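Long-range contact in dihydropteroate synthase (PDB 6UCZ), which probably catalyses the joining of p-aminobenzoate to a dihydropterin diphosphate to give dihydropteroate, a step of folate synthesis: residues I155-F160 with L208-L213. Residues are numbered along the deposited sequence; the frame is centred on the assembly and turned at random.
Sequences IIMHHF and LGFGKL. With PMM (pterin-6-yl-methyl-monophosphate), chain C.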
ATOM      1  N   ILE A 155       1.442  -5.275   5.597  1.00 25.12           N
ATOM      2  CA  ILE A 155       2.047  -5.096   4.283  1.00 25.03           C
ATOM      3  C   ILE A 155       3.450  -4.540   4.482  1.00 27.61           C
ATOM      4  O   ILE A 155       3.633  -3.559   5.215  1.00 30.33           O
ATOM      5  CB  ILE A 155       1.222  -4.136   3.411  1.00 20.26           C
ATOM      6  CG1 ILE A 155      -0.239  -4.582   3.356  1.00 25.15           C
ATOM      7  CG2 ILE A 155       1.820  -4.050   1.983  1.00 20.67           C
ATOM      8  CD1 ILE A 155      -1.169  -3.485   2.872  1.00 26.10           C
ATOM      9  N   ILE A 156       4.442  -5.161   3.845  1.00 26.48           N
ATOM     10  CA  ILE A 156       5.800  -4.626   3.783  1.00 29.09           C
ATOM     11  C   ILE A 156       6.086  -4.246   2.336  1.00 27.80           C
ATOM     12  O   ILE A 156       5.878  -5.056   1.421  1.00 27.80           O
ATOM     13  CB  ILE A 156       6.842  -5.617   4.337  1.00 29.81           C
ATOM     14  CG1 ILE A 156       6.662  -7.012   3.725  1.00 31.78           C
ATOM     15  CG2 ILE A 156       6.756  -5.678   5.871  1.00 28.14           C
ATOM     16  CD1 ILE A 156       7.766  -8.003   4.147  1.00 31.51           C
ATOM     17  N   MET A 157       6.545  -3.012   2.125  1.00 27.30           N
ATOM     18  CA  MET A 157       6.727  -2.438   0.793  1.00 22.59           C
ATOM     19  C   MET A 157       8.209  -2.232   0.489  1.00 29.05           C
ATOM     20  O   MET A 157       8.942  -1.691   1.325  1.00 26.57           O
ATOM     21  CB  MET A 157       6.015  -1.089   0.693  1.00 22.28           C
ATOM     22  CG  MET A 157       5.943  -0.561  -0.740  1.00 18.51           C
ATOM     23  SD  MET A 157       5.643   1.204  -0.773  1.00 24.45           S
ATOM     24  CE  MET A 157       7.269   1.828  -0.277  1.00 27.44           C
ATOM     25  N   HIS A 158       8.643  -2.628  -0.712  1.00 27.35           N
ATOM     26  CA  HIS A 158      10.038  -2.433  -1.102  1.00 28.19           C
ATOM     27  C   HIS A 158      10.329  -0.969  -1.425  1.00 26.07           C
ATOM     28  O   HIS A 158       9.535  -0.295  -2.087  1.00 25.83           O
ATOM     29  CB  HIS A 158      10.389  -3.286  -2.323  1.00 23.64           C
ATOM     30  CG  HIS A 158      11.817  -3.129  -2.755  1.00 25.74           C
ATOM     31  ND1 HIS A 158      12.246  -2.087  -3.547  1.00 25.28           N
ATOM     32  CD2 HIS A 158      12.926  -3.846  -2.443  1.00 24.23           C
ATOM     33  CE1 HIS A 158      13.553  -2.182  -3.729  1.00 26.99           C
ATOM     34  NE2 HIS A 158      13.987  -3.247  -3.079  1.00 28.29           N
ATOM     35  N   HIS A 159      11.500  -0.490  -0.996  1.00 29.42           N
ATOM     36  CA  HIS A 159      11.983   0.837  -1.372  1.00 24.77           C
ATOM     37  C   HIS A 159      13.510   0.890  -1.342  1.00 27.17           C
ATOM     38  O   HIS A 159      14.174   0.003  -0.803  1.00 27.96           O
ATOM     39  CB  HIS A 159      11.373   1.911  -0.464  1.00 22.30           C
ATOM     40  CG  HIS A 159      11.708   1.724   0.984  1.00 24.45           C
ATOM     41  ND1 HIS A 159      12.916   2.109   1.523  1.00 28.56           N
ATOM     42  CD2 HIS A 159      11.010   1.150   1.991  1.00 28.57           C
ATOM     43  CE1 HIS A 159      12.939   1.805   2.811  1.00 31.51           C
ATOM     44  NE2 HIS A 159      11.791   1.229   3.123  1.00 28.93           N
ATOM     45  N   PHE A 160      14.062   1.907  -2.006  1.00 28.21           N
ATOM     46  CA  PHE A 160      15.491   2.247  -1.971  1.00 26.92           C
ATOM     47  C   PHE A 160      15.765   3.392  -1.004  1.00 27.52           C
ATOM     48  O   PHE A 160      16.551   4.303  -1.292  1.00 31.99           O
ATOM     49  CB  PHE A 160      15.962   2.604  -3.381  1.00 26.01           C
ATOM     50  CG  PHE A 160      15.949   1.447  -4.337  1.00 31.17           C
ATOM     51  CD1 PHE A 160      16.954   0.502  -4.320  1.00 30.81           C
ATOM     52  CD2 PHE A 160      14.856   1.244  -5.176  1.00 28.42           C
ATOM     53  CE1 PHE A 160      16.933  -0.569  -5.185  1.00 32.24           C
ATOM     54  CE2 PHE A 160      14.817   0.165  -6.042  1.00 31.28           C
ATOM     55  CZ  PHE A 160      15.853  -0.747  -6.052  1.00 31.26           C
ATOM     56  N   LEU A 208       6.053   0.152  -6.308  1.00 20.09           N
ATOM     57  CA  LEU A 208       6.181   0.788  -7.615  1.00 23.01           C
ATOM     58  C   LEU A 208       6.510   2.262  -7.453  1.00 21.82           C
ATOM     59  O   LEU A 208       5.971   2.944  -6.578  1.00 22.34           O
ATOM     60  CB  LEU A 208       4.880   0.622  -8.432  1.00 22.37           C
ATOM     61  CG  LEU A 208       4.375  -0.802  -8.703  1.00 25.90           C
ATOM     62  CD1 LEU A 208       3.224  -0.824  -9.765  1.00 17.75           C
ATOM     63  CD2 LEU A 208       5.537  -1.649  -9.192  1.00 22.69           C
ATOM     64  N   GLY A 209       7.441   2.750  -8.271  1.00 19.85           N
ATOM     65  CA  GLY A 209       7.851   4.134  -8.184  1.00 26.62           C
ATOM     66  C   GLY A 209       8.896   4.459  -7.121  1.00 29.27           C
ATOM     67  O   GLY A 209       9.499   5.532  -7.190  1.00 27.73           O
ATOM     68  N   PHE A 210       9.079   3.622  -6.097  1.00 25.15           N
ATOM     69  CA  PHE A 210      10.030   3.939  -5.018  1.00 24.60           C
ATOM     70  C   PHE A 210      11.441   3.581  -5.477  1.00 22.85           C
ATOM     71  O   PHE A 210      11.876   2.430  -5.418  1.00 25.98           O
ATOM     72  CB  PHE A 210       9.646   3.231  -3.722  1.00 23.91           C
ATOM     73  CG  PHE A 210       8.454   3.852  -3.040  1.00 28.24           C
ATOM     74  CD1 PHE A 210       8.630   4.824  -2.057  1.00 25.66           C
ATOM     75  CD2 PHE A 210       7.158   3.488  -3.399  1.00 24.89           C
ATOM     76  CE1 PHE A 210       7.533   5.414  -1.436  1.00 32.99           C
ATOM     77  CE2 PHE A 210       6.056   4.081  -2.789  1.00 27.47           C
ATOM     78  CZ  PHE A 210       6.241   5.041  -1.802  1.00 31.28           C
ATOM     79  N   GLY A 211      12.146   4.578  -5.997  1.00 25.88           N
ATOM     80  CA  GLY A 211      13.439   4.346  -6.609  1.00 26.71           C
ATOM     81  C   GLY A 211      13.387   3.539  -7.884  1.00 30.28           C
ATOM     82  O   GLY A 211      14.401   2.965  -8.290  1.00 31.85           O
ATOM     83  N   LYS A 212      12.236   3.514  -8.556  1.00 28.67           N
ATOM     84  CA  LYS A 212      12.021   2.678  -9.729  1.00 29.44           C
ATOM     85  C   LYS A 212      11.486   3.581 -10.830  1.00 30.35           C
ATOM     86  O   LYS A 212      10.348   4.054 -10.751  1.00 31.04           O
ATOM     87  CB  LYS A 212      11.030   1.561  -9.404  1.00 28.38           C
ATOM     88  CG  LYS A 212      11.486   0.684  -8.243  1.00 26.14           C
ATOM     89  CD  LYS A 212      10.441  -0.342  -7.868  1.00 25.37           C
ATOM     90  CE  LYS A 212      10.874  -1.127  -6.635  1.00 33.36           C
ATOM     91  NZ  LYS A 212      10.766  -0.321  -5.387  1.00 25.59           N
ATOM     92  N   LEU A 213      12.293   3.781 -11.867  1.00 29.13           N
ATOM     93  CA  LEU A 213      11.892   4.602 -12.988  1.00 30.93           C
ATOM     94  C   LEU A 213      10.703   3.957 -13.696  1.00 27.82           C
ATOM     95  O   LEU A 213      10.456   2.756 -13.542  1.00 27.66           O
ATOM     96  CB  LEU A 213      13.068   4.816 -13.933  1.00 31.80           C
ATOM     97  CG  LEU A 213      14.147   5.713 -13.335  1.00 44.02           C
ATOM     98  CD1 LEU A 213      15.356   5.772 -14.245  1.00 50.95           C
ATOM     99  CD2 LEU A 213      13.592   7.105 -13.071  1.00 44.23           C
TER
HETATM  100  N5  PMM C 301       2.624   4.223  -2.244  1.00 23.60           N
HETATM  101  C6  PMM C 301       2.540   5.335  -1.505  1.00 27.14           C
HETATM  102  C7  PMM C 301       2.269   5.273  -0.151  1.00 21.05           C
HETATM  103  N8  PMM C 301       2.084   4.134   0.527  1.00 23.12           N
HETATM  104  N1  PMM C 301       1.957   1.857   0.478  1.00 21.58           N
HETATM  105  C2  PMM C 301       2.039   0.716  -0.196  1.00 23.88           C
HETATM  106  N2  PMM C 301       1.874  -0.447   0.444  1.00 21.81           N
HETATM  107  N3  PMM C 301       2.303   0.657  -1.537  1.00 19.77           N
HETATM  108  C4  PMM C 301       2.528   1.747  -2.347  1.00 21.14           C
HETATM  109  O4  PMM C 301       2.787   1.611  -3.543  1.00 28.24           O
HETATM  110  C4A PMM C 301       2.449   3.040  -1.636  1.00 22.95           C
HETATM  111  C8A PMM C 301       2.168   3.028  -0.221  1.00 22.85           C
HETATM  112  C9  PMM C 301       2.818   6.629  -2.228  1.00 33.17           C
HETATM  113  O10 PMM C 301       1.721   6.921  -3.117  1.00 46.55           O
HETATM  114  PA  PMM C 301       0.669   8.118  -2.834  1.00 48.26           P
HETATM  115  O1P PMM C 301      -0.164   8.202  -4.124  1.00 53.73           O
HETATM  116  O2P PMM C 301       1.463   9.412  -2.732  1.00 53.51           O
HETATM  117  O3P PMM C 301      -0.139   7.817  -1.615  1.00 45.81           O
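His159 and Phe210 bring the two backbones together, their CA atoms 5.2 Å apart, where the chain leaving strand 153-157 passes the irregular loop between strand 202-205 and helix 214-222. Met157 extends with CG anti to its backbone N (chi1 -169°) and bends at its last torsion, which carries the terminal methyl over the middle of the Phe210 ring. Met157 CE lies 3.4 Å from the Phe210 ring centroid, almost on the ring normal, a CH-pi contact; Met157 SD, approaching the same ring obliquely, adds a Met-aromatic contact and also lies 3.5 Å from PMM N3. Phe210 presents its edge to the ligand, Phe210 CE2 lying 3.5 Å from PMM N5. Lys212 reaches back along its own loop, and the bend at chi4 (74°) brings Lys212 NZ to His158 ND1, to which it donates at 2.9 Å, 14° out of the imidazole plane; this bond probably favours an ND1 without a proton. Lys212 NZ also bonds Phe210 O at 3.0 Å and Gly207 O, two carbonyls that hold the ammonium in place. Phe160 sets its ring edge against Phe210 O, with Phe160 CD2 3.2 Å from that oxygen, while His158 CE1 lies 3.5 Å above the Phe160 ring plane, toward its rim. Ile155, Met157 and Phe210 belong to the pterin pocket, at the C-terminal ends of the parallel strands, as is characteristic of the TIM-barrel fold of dihydropteroate synthases.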